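PDB 1QOR: quinone oxidoreductase 1 from Escherichia coli, which catalyses the NADPH-dependent one-electron reduction of quinones to semiquinones, working as a homodimer of the zinc-containing alcohol dehydrogenase family. Local coordinates for residues G11-L16 against A310-E315; K36-N41 against G93-V98; L126-L131 against L155-W160; L145-A150 against R211-S216. All blocks are in the same frame, centred on the assembly; numbering follows the deposited sequence.

Contact 1 (G11-L16 against A310-E315)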
# COMPACT_ATOMS: atom_id res chain seq x y z
N GLY A 11 -18.00 19.53 17.18
CA GLY A 11 -17.94 20.87 16.66
C GLY A 11 -16.57 21.46 16.73
O GLY A 11 -15.60 20.72 16.76
N GLY A 12 -16.51 22.79 16.76
CA GLY A 12 -15.26 23.50 16.81
C GLY A 12 -14.75 23.50 18.23
O GLY A 12 -15.44 23.00 19.13
N PRO A 13 -13.58 24.12 18.48
CA PRO A 13 -12.95 24.21 19.80
C PRO A 13 -13.90 24.68 20.92
O PRO A 13 -13.80 24.25 22.08
CB PRO A 13 -11.82 25.21 19.55
CG PRO A 13 -11.44 24.96 18.06
CD PRO A 13 -12.82 24.87 17.45
N GLU A 14 -14.83 25.55 20.56
CA GLU A 14 -15.80 26.06 21.50
C GLU A 14 -16.65 24.98 22.17
O GLU A 14 -17.22 25.24 23.22
CB GLU A 14 -16.69 27.10 20.85
CG GLU A 14 -17.75 26.51 19.94
CD GLU A 14 -17.21 25.97 18.59
OE1 GLU A 14 -16.05 26.29 18.20
OE2 GLU A 14 -17.97 25.21 17.90
N VAL A 15 -16.71 23.75 21.66
CA VAL A 15 -17.53 22.75 22.35
C VAL A 15 -16.84 22.13 23.55
O VAL A 15 -17.43 21.33 24.25
CB VAL A 15 -17.97 21.58 21.43
CG1 VAL A 15 -18.61 22.10 20.17
CG2 VAL A 15 -16.79 20.65 21.11
N LEU A 16 -15.58 22.46 23.79
CA LEU A 16 -14.90 21.82 24.91
C LEU A 16 -15.27 22.52 26.22
O LEU A 16 -15.27 23.75 26.29
CB LEU A 16 -13.38 21.84 24.69
CG LEU A 16 -12.81 21.01 23.52
CD1 LEU A 16 -11.33 21.28 23.44
CD2 LEU A 16 -13.08 19.50 23.69
N ALA A 310 -5.99 26.13 23.13
CA ALA A 310 -4.96 25.24 22.62
C ALA A 310 -5.36 24.68 21.24
O ALA A 310 -4.51 24.62 20.32
CB ALA A 310 -4.69 24.10 23.58
N HIS A 311 -6.63 24.27 21.10
CA HIS A 311 -7.13 23.74 19.84
C HIS A 311 -7.20 24.81 18.76
O HIS A 311 -6.78 24.58 17.63
CB HIS A 311 -8.50 23.08 20.00
CG HIS A 311 -8.45 21.65 20.47
ND1 HIS A 311 -7.55 21.20 21.42
CD2 HIS A 311 -9.20 20.58 20.13
CE1 HIS A 311 -7.75 19.91 21.65
NE2 HIS A 311 -8.75 19.52 20.88
N GLU A 312 -7.74 25.99 19.06
CA GLU A 312 -7.82 27.02 18.03
C GLU A 312 -6.42 27.32 17.48
O GLU A 312 -6.20 27.36 16.26
CB GLU A 312 -8.45 28.31 18.57
CG GLU A 312 -9.72 28.07 19.35
CD GLU A 312 -10.37 29.34 19.89
OE1 GLU A 312 -9.62 30.35 20.00
OE2 GLU A 312 -11.60 29.33 20.20
N ILE A 313 -5.45 27.42 18.39
CA ILE A 313 -4.09 27.72 18.01
C ILE A 313 -3.47 26.59 17.19
O ILE A 313 -2.91 26.83 16.10
CB ILE A 313 -3.24 28.09 19.23
CG1 ILE A 313 -3.72 29.44 19.74
CG2 ILE A 313 -1.74 28.20 18.85
CD1 ILE A 313 -3.16 29.78 21.08
N LEU A 314 -3.62 25.35 17.66
CA LEU A 314 -3.08 24.21 16.93
C LEU A 314 -3.63 24.16 15.53
O LEU A 314 -2.86 24.10 14.56
CB LEU A 314 -3.43 22.90 17.65
CG LEU A 314 -3.03 21.61 16.95
CD1 LEU A 314 -1.51 21.50 16.93
CD2 LEU A 314 -3.65 20.41 17.69
N GLU A 315 -4.94 24.31 15.40
CA GLU A 315 -5.57 24.23 14.09
C GLU A 315 -5.23 25.37 13.14
O GLU A 315 -5.32 25.20 11.90
CB GLU A 315 -7.09 24.14 14.23
CG GLU A 315 -7.55 22.80 14.75
CD GLU A 315 -9.07 22.68 14.76
OE1 GLU A 315 -9.77 23.70 14.60
OE2 GLU A 315 -9.57 21.55 14.90
O HOH W 1 -13.84 28.18 18.82
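Pro-13 presses the CB and CG carbons of its ring against helix 307-315, and here the contact is tight. Its CB lies 3.6 Å from CG of Glu-312 and 4.0 Å from CB of His-311. Proline suits the place: it opens the 3-10 turn 13-15, and its rigid ring offers the helix a compact carbon surface. Next to it, CD1 of Leu-16 sits over one face of the His-311 imidazole, 4.0 Å from the ring centroid and only 8° off the normal, a CH-pi contact. Leu-16 keeps CG beside its backbone N (chi1 -66°), from where CD1 reaches over the imidazole. Thr-45 and Arg-48 of helix 42-49 also touch the histidine.

The outer side is looser and polar. Glu-312, whose CG rests on the proline, turns its carboxylate outward, where a water donates to its OE2 at 2.9 Å and to Glu-14 OE1 at 3.0 Å. Glu-14 OE1 and Glu-312 OE2 stand 5.7 Å apart, and the water between them probably eases the repulsion of the like charges. Glu-14 curls back so that its OE2 takes a weak bond from Gly-12 N; a CB on Gly-12 would collide with this carboxylate. Glu-315 brings OE1 to 4.0 Å from Pro-13 CG, and its OE2 is salt-bridged to Arg-48, which also binds Gly-11 O. The contact thus joins the loop connecting antiparallel strands 3-6 and 17-20 to a helix near the C-terminus whose last residue, Glu-315, lines the NADPH pocket.

Contact 2 (K36-N41 against G93-V98)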
# COMPACT_ATOMS: atom_id res chain seq x y z
N LYS A 36 0.42 15.62 35.64
CA LYS A 36 1.28 16.82 35.86
C LYS A 36 1.44 17.58 34.56
O LYS A 36 1.58 18.81 34.57
CB LYS A 36 2.67 16.39 36.32
CG LYS A 36 2.67 15.55 37.59
CD LYS A 36 2.14 16.42 38.68
CE LYS A 36 2.01 15.69 39.97
NZ LYS A 36 1.40 16.65 40.95
N ALA A 37 1.46 16.84 33.46
CA ALA A 37 1.57 17.43 32.12
C ALA A 37 0.73 16.56 31.17
O ALA A 37 0.76 15.34 31.26
CB ALA A 37 3.05 17.50 31.68
N ILE A 38 -0.01 17.21 30.27
CA ILE A 38 -0.91 16.53 29.32
C ILE A 38 -0.53 16.87 27.87
O ILE A 38 -0.46 18.05 27.51
CB ILE A 38 -2.40 17.02 29.57
CG1 ILE A 38 -2.80 16.77 31.04
CG2 ILE A 38 -3.40 16.36 28.58
CD1 ILE A 38 -4.09 17.46 31.45
N GLY A 39 -0.35 15.85 27.04
CA GLY A 39 0.00 16.12 25.66
C GLY A 39 -1.20 16.50 24.83
O GLY A 39 -2.34 16.13 25.14
N ILE A 40 -0.96 17.33 23.81
CA ILE A 40 -1.99 17.74 22.87
C ILE A 40 -1.59 17.03 21.56
O ILE A 40 -0.40 16.98 21.19
CB ILE A 40 -2.02 19.26 22.67
CG1 ILE A 40 -2.43 19.93 24.00
CG2 ILE A 40 -2.95 19.65 21.47
CD1 ILE A 40 -2.34 21.42 24.01
N ASN A 41 -2.56 16.47 20.87
CA ASN A 41 -2.25 15.73 19.65
C ASN A 41 -3.28 16.07 18.60
O ASN A 41 -4.47 16.32 18.93
CB ASN A 41 -2.20 14.23 19.94
CG ASN A 41 -0.96 13.84 20.71
OD1 ASN A 41 0.13 13.79 20.16
ND2 ASN A 41 -1.12 13.54 21.99
N GLY A 93 -9.81 10.68 27.70
CA GLY A 93 -9.96 11.34 28.98
C GLY A 93 -8.67 11.85 29.62
O GLY A 93 -8.72 12.41 30.73
N ALA A 94 -7.52 11.70 28.95
CA ALA A 94 -6.24 12.18 29.49
C ALA A 94 -6.26 13.70 29.76
O ALA A 94 -5.41 14.18 30.53
CB ALA A 94 -5.08 11.80 28.61
N TYR A 95 -7.18 14.43 29.13
CA TYR A 95 -7.33 15.88 29.38
C TYR A 95 -8.05 15.96 30.75
O TYR A 95 -9.26 16.27 30.82
CB TYR A 95 -8.23 16.56 28.35
CG TYR A 95 -7.61 16.98 27.03
CD1 TYR A 95 -6.51 16.31 26.48
CD2 TYR A 95 -8.19 18.00 26.28
CE1 TYR A 95 -6.01 16.66 25.23
CE2 TYR A 95 -7.71 18.34 25.02
CZ TYR A 95 -6.62 17.67 24.51
OH TYR A 95 -6.19 17.96 23.25
N SER A 96 -7.32 15.65 31.82
CA SER A 96 -7.88 15.63 33.15
C SER A 96 -6.76 15.66 34.16
O SER A 96 -5.62 15.25 33.87
CB SER A 96 -8.68 14.36 33.35
OG SER A 96 -7.83 13.23 33.22
N SER A 97 -7.11 16.03 35.39
CA SER A 97 -6.12 16.08 36.45
C SER A 97 -5.85 14.71 37.05
O SER A 97 -4.79 14.47 37.59
CB SER A 97 -6.51 17.14 37.49
OG SER A 97 -7.77 16.87 38.08
N VAL A 98 -6.77 13.77 36.88
CA VAL A 98 -6.62 12.40 37.40
C VAL A 98 -7.27 11.49 36.36
O VAL A 98 -8.42 11.73 35.94
CB VAL A 98 -7.43 12.18 38.73
CG1 VAL A 98 -7.10 10.83 39.36
CG2 VAL A 98 -7.19 13.33 39.71
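Ile-38 packs against the backbone of Ala-94 to Ser-96 and the ring of Tyr-95, both branches of its side chain gathering round Ala-94 O. From CB, which points toward the facing loop, CG2 stands anti to the backbone N and CG1 beside it (chi1 -56°). CG2 comes 3.5 Å from Ala-94 O and 3.8 Å from Tyr-95 CD1. CG1 passes Ala-94 O at 3.7 Å, and the extended second torsion (168°) carries CD1 on to Ser-96 O at 3.6 Å. A beta-branched residue fits well on this buried strand, 37-39, which pairs with strands 65-72 and 324-326 in the GroES-like domain; a classic beta bulge sets Lys-36 and Ala-37 together opposite Ala-66. Cut back to an alanine, the Ile-38 position is likely to open a gap beside Tyr-95 and leave the loop without the carbon surface on which it rests. That loop folds tightly: Tyr-95 centres an inverse gamma turn, and Ser-96 OG donates to Gly-93 O at 2.8 Å. Further along, Tyr-95 CE1 approaches Gly-39 O at 3.7 Å. The phenol oxygen lies near Ile-40 CG2 and is hydrogen-bonded to Asp-44, an NADP-binding residue that also receives Asn-41 N.

Contact 3 (L126-L131 against L155-W160). With NDP (NADPH dihydro-nicotinamide-adenine-dinucleotide phosphate), chain D.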
# COMPACT_ATOMS: atom_id res chain seq x y z
N LEU A 126 6.91 7.75 19.82
CA LEU A 126 6.61 6.34 19.51
C LEU A 126 6.19 6.27 18.03
O LEU A 126 6.49 5.29 17.31
CB LEU A 126 5.48 5.84 20.42
CG LEU A 126 5.81 5.72 21.92
CD1 LEU A 126 4.57 5.23 22.62
CD2 LEU A 126 6.91 4.70 22.19
N THR A 127 5.47 7.30 17.58
CA THR A 127 5.08 7.37 16.18
C THR A 127 6.33 7.50 15.28
O THR A 127 6.50 6.75 14.31
CB THR A 127 4.21 8.59 15.95
OG1 THR A 127 3.09 8.50 16.82
CG2 THR A 127 3.73 8.65 14.51
N VAL A 128 7.26 8.39 15.65
CA VAL A 128 8.45 8.55 14.82
C VAL A 128 9.23 7.26 14.82
O VAL A 128 9.74 6.83 13.78
CB VAL A 128 9.31 9.76 15.26
CG1 VAL A 128 10.70 9.69 14.63
CG2 VAL A 128 8.60 11.04 14.86
N TYR A 129 9.29 6.60 15.96
CA TYR A 129 10.02 5.36 16.03
C TYR A 129 9.45 4.29 15.07
O TYR A 129 10.22 3.70 14.29
CB TYR A 129 10.06 4.83 17.47
CG TYR A 129 10.64 3.44 17.59
CD1 TYR A 129 12.01 3.22 17.53
CD2 TYR A 129 9.80 2.32 17.77
CE1 TYR A 129 12.54 1.97 17.65
CE2 TYR A 129 10.32 1.04 17.89
CZ TYR A 129 11.69 0.89 17.84
OH TYR A 129 12.22 -0.34 18.10
N TYR A 130 8.14 3.99 15.13
CA TYR A 130 7.67 2.91 14.24
C TYR A 130 7.72 3.35 12.78
O TYR A 130 8.05 2.57 11.89
CB TYR A 130 6.29 2.33 14.65
CG TYR A 130 5.09 3.10 14.13
CD1 TYR A 130 4.71 3.04 12.79
CD2 TYR A 130 4.31 3.87 14.99
CE1 TYR A 130 3.55 3.74 12.33
CE2 TYR A 130 3.19 4.56 14.55
CZ TYR A 130 2.80 4.50 13.23
OH TYR A 130 1.65 5.20 12.83
N LEU A 131 7.41 4.61 12.52
CA LEU A 131 7.49 5.11 11.16
C LEU A 131 8.87 4.94 10.47
O LEU A 131 8.94 4.43 9.36
CB LEU A 131 7.12 6.58 11.13
CG LEU A 131 5.65 6.96 11.25
CD1 LEU A 131 5.54 8.48 11.20
CD2 LEU A 131 4.85 6.33 10.12
N LEU A 155 9.29 17.89 14.12
CA LEU A 155 10.53 18.25 14.78
C LEU A 155 11.24 17.04 15.41
O LEU A 155 12.49 16.98 15.43
CB LEU A 155 10.28 19.38 15.79
CG LEU A 155 10.89 20.78 15.54
CD1 LEU A 155 11.20 21.13 14.05
CD2 LEU A 155 10.02 21.82 16.21
N ILE A 156 10.47 16.06 15.91
CA ILE A 156 11.09 14.86 16.46
C ILE A 156 11.64 14.04 15.28
O ILE A 156 12.73 13.45 15.35
CB ILE A 156 10.09 14.00 17.28
CG1 ILE A 156 9.71 14.72 18.57
CG2 ILE A 156 10.69 12.64 17.59
CD1 ILE A 156 8.56 14.04 19.35
N ALA A 157 10.88 14.01 14.18
CA ALA A 157 11.33 13.25 13.02
C ALA A 157 12.67 13.83 12.47
O ALA A 157 13.57 13.09 12.09
CB ALA A 157 10.23 13.25 11.93
N CYS A 158 12.78 15.15 12.41
CA CYS A 158 14.02 15.79 11.95
C CYS A 158 15.28 15.31 12.76
O CYS A 158 16.29 14.90 12.18
CB CYS A 158 13.87 17.30 12.08
SG CYS A 158 12.82 18.03 10.84
N GLN A 159 15.15 15.29 14.09
CA GLN A 159 16.22 14.95 15.00
C GLN A 159 16.54 13.50 14.96
O GLN A 159 17.72 13.12 15.03
CB GLN A 159 15.86 15.41 16.41
CG GLN A 159 15.53 16.90 16.45
CD GLN A 159 15.20 17.41 17.84
OE1 GLN A 159 16.11 17.61 18.67
NE2 GLN A 159 13.89 17.65 18.11
N TRP A 160 15.50 12.66 14.85
CA TRP A 160 15.73 11.22 14.76
C TRP A 160 16.39 10.86 13.41
O TRP A 160 17.34 10.06 13.38
CB TRP A 160 14.43 10.43 14.99
CG TRP A 160 14.70 9.09 15.54
CD1 TRP A 160 15.73 8.23 15.18
CD2 TRP A 160 13.95 8.41 16.56
NE1 TRP A 160 15.64 7.06 15.94
CE2 TRP A 160 14.56 7.15 16.78
CE3 TRP A 160 12.82 8.75 17.32
CZ2 TRP A 160 14.08 6.23 17.73
CZ3 TRP A 160 12.34 7.84 18.26
CH2 TRP A 160 12.97 6.60 18.46
PA NDP D . 1.41 19.22 14.21
O1A NDP D . 1.95 19.87 15.43
O2A NDP D . 2.36 18.66 13.22
O5B NDP D . 0.36 20.13 13.51
C5B NDP D . -0.14 19.89 12.23
C4B NDP D . 0.69 20.64 11.23
O4B NDP D . 0.26 20.09 10.00
C3B NDP D . 0.44 22.15 11.11
O3B NDP D . 1.24 22.86 12.10
C2B NDP D . 0.70 22.40 9.63
O2B NDP D . 2.06 22.78 9.47
C1B NDP D . 0.36 21.01 8.93
N9A NDP D . -0.83 21.29 8.11
C8A NDP D . -0.92 21.28 6.78
N7A NDP D . -2.16 21.63 6.41
C5A NDP D . -2.79 21.85 7.54
C6A NDP D . -4.11 22.28 7.64
N6A NDP D . -4.89 22.50 6.59
N1A NDP D . -4.56 22.47 8.88
C2A NDP D . -3.79 22.26 9.99
N3A NDP D . -2.52 21.86 9.87
C4A NDP D . -2.00 21.66 8.63
O3 NDP D . 0.60 17.99 14.81
PN NDP D . 0.97 16.63 15.52
O1N NDP D . 2.45 16.47 15.71
O2N NDP D . 0.05 16.44 16.71
O5D NDP D . 0.46 15.59 14.34
C5D NDP D . 0.92 15.60 13.00
C4D NDP D . 0.11 14.68 12.14
O4D NDP D . 0.39 13.31 12.48
C3D NDP D . -1.39 14.87 12.30
O3D NDP D . -2.03 14.79 11.02
C2D NDP D . -1.76 13.68 13.21
O2D NDP D . -3.12 13.34 13.09
C1D NDP D . -0.88 12.57 12.69
N1N NDP D . -0.42 11.48 13.59
C2N NDP D . -0.52 10.18 13.18
C3N NDP D . -0.07 9.18 14.03
C7N NDP D . -0.13 7.72 13.60
O7N NDP D . 0.30 6.83 14.33
N7N NDP D . -0.67 7.51 12.42
C4N NDP D . 0.48 9.47 15.26
C5N NDP D . 0.58 10.81 15.67
C6N NDP D . 0.12 11.80 14.82
P2B NDP D . 2.54 23.76 8.22
O1X NDP D . 4.02 23.68 8.24
O2X NDP D . 1.96 23.16 7.00
O3X NDP D . 1.97 25.07 8.56
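Val-128 supplies the centre of the apolar packing between helices 115-135 and 152-164; the axes of the two short segments approach to 9.6 Å, their directions 48° apart. Its CG2 meets Ile-156 CG2 at 3.8 Å and Ala-157 CB at 4.0 Å; the small alanine lets the valine come close to the opposite backbone. Its CG1 takes the other direction, reaching Trp-160 CE3 at 3.6 Å. The aromatic contacts lie beside this. Trp-160 sends its six-membered ring to Tyr-129, where CH2 is 3.5 Å from Tyr-129 CB, and CA of the tyrosine lies over a face of the indole. The two rings meet obliquely, their planes at 40°, with Trp-160 CZ2 in plane at the tyrosine's edge. A leucine in place of Trp-160 would probably leave Tyr-129 without its flat neighbour and open a gap where Leu-286 and Ile-292 also pack.

The polar contacts with the cofactor come from the other side of helix 115-135. CG of Tyr-130 lies between its backbone N and carbonyl carbon (chi1 84°), which points the ring to the nicotinamide; OH donates to the carboxamide O7N of NADPH, a 2.6 Å hydrogen bond in the plane of the ring. Thr-127 OG1, bonded to Leu-123 O, lies 3.2 Å from C4N, the carbon that carries the hydride in nicotinamide cofactors. Helix 152-164 is the first helix of the Rossmann fold, and its partner helix here forms part of the nicotinamide site.

Contact 4 (L145-A150 against R211-S216). With NDP (NADPH dihydro-nicotinamide-adenine-dinucleotide phosphate), chain D.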
# COMPACT_ATOMS: atom_id res chain seq x y z
N LEU A 145 11.18 12.11 1.84
CA LEU A 145 10.35 13.27 2.13
C LEU A 145 9.48 13.09 3.40
O LEU A 145 8.94 11.99 3.67
CB LEU A 145 9.50 13.58 0.89
CG LEU A 145 8.55 14.78 0.92
CD1 LEU A 145 9.34 16.04 0.95
CD2 LEU A 145 7.64 14.73 -0.32
N PHE A 146 9.31 14.18 4.17
CA PHE A 146 8.54 14.12 5.40
C PHE A 146 7.82 15.44 5.52
O PHE A 146 8.45 16.47 5.66
CB PHE A 146 9.47 13.88 6.60
CG PHE A 146 8.79 13.33 7.83
CD1 PHE A 146 7.94 14.13 8.60
CD2 PHE A 146 9.00 12.01 8.22
CE1 PHE A 146 7.30 13.62 9.76
CE2 PHE A 146 8.37 11.48 9.36
CZ PHE A 146 7.52 12.29 10.14
N HIS A 147 6.49 15.40 5.43
CA HIS A 147 5.65 16.59 5.47
C HIS A 147 5.45 17.20 6.81
O HIS A 147 5.54 16.53 7.82
CB HIS A 147 4.30 16.28 4.86
CG HIS A 147 4.35 16.09 3.37
ND1 HIS A 147 4.14 17.12 2.48
CD2 HIS A 147 4.55 14.98 2.62
CE1 HIS A 147 4.19 16.65 1.24
NE2 HIS A 147 4.44 15.36 1.30
N ALA A 148 5.17 18.50 6.82
CA ALA A 148 4.91 19.23 8.06
C ALA A 148 6.06 18.98 9.07
O ALA A 148 5.84 18.57 10.24
CB ALA A 148 3.51 18.80 8.63
N ALA A 149 7.28 19.26 8.61
CA ALA A 149 8.50 19.03 9.36
C ALA A 149 8.79 19.90 10.60
O ALA A 149 9.66 19.56 11.38
CB ALA A 149 9.69 19.03 8.42
N ALA A 150 8.06 20.98 10.80
CA ALA A 150 8.28 21.80 11.99
C ALA A 150 7.20 21.56 13.07
O ALA A 150 7.12 22.32 14.06
CB ALA A 150 8.29 23.27 11.62
N ARG A 211 12.32 6.98 -2.41
CA ARG A 211 11.71 5.67 -2.23
C ARG A 211 10.53 5.69 -1.22
O ARG A 211 9.66 4.82 -1.28
CB ARG A 211 12.73 4.65 -1.73
CG ARG A 211 13.22 3.70 -2.77
N VAL A 212 10.52 6.63 -0.27
CA VAL A 212 9.44 6.71 0.68
C VAL A 212 9.06 8.16 0.99
O VAL A 212 9.93 9.04 0.99
CB VAL A 212 9.78 5.92 1.95
CG1 VAL A 212 11.04 6.50 2.60
CG2 VAL A 212 8.56 5.90 2.91
N VAL A 213 7.76 8.39 1.18
CA VAL A 213 7.15 9.68 1.50
C VAL A 213 6.29 9.50 2.73
O VAL A 213 5.43 8.61 2.75
CB VAL A 213 6.18 10.19 0.40
CG1 VAL A 213 5.45 11.41 0.88
CG2 VAL A 213 6.95 10.61 -0.87
N TYR A 214 6.55 10.28 3.79
CA TYR A 214 5.77 10.22 5.01
C TYR A 214 4.91 11.43 4.97
O TYR A 214 5.40 12.53 5.19
CB TYR A 214 6.64 10.22 6.24
CG TYR A 214 7.47 8.98 6.36
CD1 TYR A 214 6.99 7.86 7.02
CD2 TYR A 214 8.80 8.96 5.88
CE1 TYR A 214 7.80 6.74 7.21
CE2 TYR A 214 9.64 7.85 6.08
CZ TYR A 214 9.13 6.74 6.74
OH TYR A 214 9.95 5.66 6.95
N ASP A 215 3.62 11.23 4.78
CA ASP A 215 2.70 12.34 4.61
C ASP A 215 1.52 12.38 5.62
O ASP A 215 0.58 11.55 5.55
CB ASP A 215 2.23 12.32 3.13
CG ASP A 215 1.28 13.46 2.79
OD1 ASP A 215 0.64 14.06 3.67
OD2 ASP A 215 1.12 13.73 1.60
N SER A 216 1.54 13.37 6.51
CA SER A 216 0.51 13.48 7.51
C SER A 216 -0.46 14.54 7.16
O SER A 216 -1.43 14.77 7.90
CB SER A 216 1.10 13.76 8.90
OG SER A 216 1.80 14.99 8.93
PA NDP D . 1.41 19.22 14.21
O1A NDP D . 1.95 19.87 15.43
O2A NDP D . 2.36 18.66 13.22
O5B NDP D . 0.36 20.13 13.51
C5B NDP D . -0.14 19.89 12.23
C4B NDP D . 0.69 20.64 11.23
O4B NDP D . 0.26 20.09 10.00
C3B NDP D . 0.44 22.15 11.11
O3B NDP D . 1.24 22.86 12.10
C2B NDP D . 0.70 22.40 9.63
O2B NDP D . 2.06 22.78 9.47
C1B NDP D . 0.36 21.01 8.93
N9A NDP D . -0.83 21.29 8.11
C8A NDP D . -0.92 21.28 6.78
N7A NDP D . -2.16 21.63 6.41
C5A NDP D . -2.79 21.85 7.54
C6A NDP D . -4.11 22.28 7.64
N6A NDP D . -4.89 22.50 6.59
N1A NDP D . -4.56 22.47 8.88
C2A NDP D . -3.79 22.26 9.99
N3A NDP D . -2.52 21.86 9.87
C4A NDP D . -2.00 21.66 8.63
O3 NDP D . 0.60 17.99 14.81
PN NDP D . 0.97 16.63 15.52
O1N NDP D . 2.45 16.47 15.71
O2N NDP D . 0.05 16.44 16.71
O5D NDP D . 0.46 15.59 14.34
C5D NDP D . 0.92 15.60 13.00
C4D NDP D . 0.11 14.68 12.14
O4D NDP D . 0.39 13.31 12.48
C3D NDP D . -1.39 14.87 12.30
O3D NDP D . -2.03 14.79 11.02
C2D NDP D . -1.76 13.68 13.21
O2D NDP D . -3.12 13.34 13.09
C1D NDP D . -0.88 12.57 12.69
N1N NDP D . -0.42 11.48 13.59
C2N NDP D . -0.52 10.18 13.18
C3N NDP D . -0.07 9.18 14.03
C7N NDP D . -0.13 7.72 13.60
O7N NDP D . 0.30 6.83 14.33
N7N NDP D . -0.67 7.51 12.42
C4N NDP D . 0.48 9.47 15.26
C5N NDP D . 0.58 10.81 15.67
C6N NDP D . 0.12 11.80 14.82
P2B NDP D . 2.54 23.76 8.22
O1X NDP D . 4.02 23.68 8.24
O2X NDP D . 1.96 23.16 7.00
O3X NDP D . 1.97 25.07 8.56
O HOH W 2 4.23 15.29 10.15
O HOH W 3 4.26 13.91 7.42
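Tyr-214 O is gripped by two donors: His-147 N at 3.1 Å, nearly along the C=O axis, and a water at 2.9 Å. That water also donates to His-147 O and weakly accepts Ser-216 N, so it ties the two strand ends together where the pairing stops. One step back, Tyr-214 N donates to Leu-145 O at 2.9 Å in an almost straight bond (173°). Leu-145 pairs with Val-213 and Phe-146 with Tyr-214, in parallel register.

On the sheet face of Phe-146 and Tyr-214 the rings meet obliquely, centroids 5.5 Å apart. With CG anti to the backbone N (chi1 -160°), the Phe-146 ring is turned so that its CD2 comes 3.6 Å from Tyr-214 CB. Leu-145 and Val-213, aliphatic and side by side, fill the other face. Beyond them, His-147 CD2 packs 3.6 Å from Asp-215 CB, with Asp-215 OD2 over a face of the imidazole. The buried carboxylate is well satisfied: OD2 binds Thr-221 and Ser-225, OD1 the amides of Val-217 and Gly-218.

Small residues bring both segments up to NADPH. Ala-148 CB lies 3.8 Å from ribose O4B, while Ser-216 O takes a weak 3.2 Å hydrogen bond from O3D of the nicotinamide ribose. Strands 143-146 and 210-215 are the adjacent central pair of a six-stranded parallel sheet of order 3-2-1-4-5-6, with the dinucleotide bound at their C-terminal ends, as in the Rossmann fold.

In the fold
The four contacts fall into two pairs on the two sides of the NADPH cleft. Contacts 1 and 2, centres about 16 Å apart, touch through Ala-310 CB and Ile-40 CD1 at 3.6 Å; Glu-315 touches the cofactor, and the side chain of Ile-40 comes to about 6 Å from it. Contacts 3 and 4, centres about 11 Å apart, both meet NADPH too, and Tyr-214 OH bonds to Leu-131 O at 2.9 Å while Ala-157 CB lies 3.4 Å from Phe-146 CZ. Contacts 2 and 4 stand on opposite sides of the chain's centre, their centres about 27 Å apart. The dinucleotide spans the cleft, its nicotinamide near contact 3 and its riboses beside contact 4.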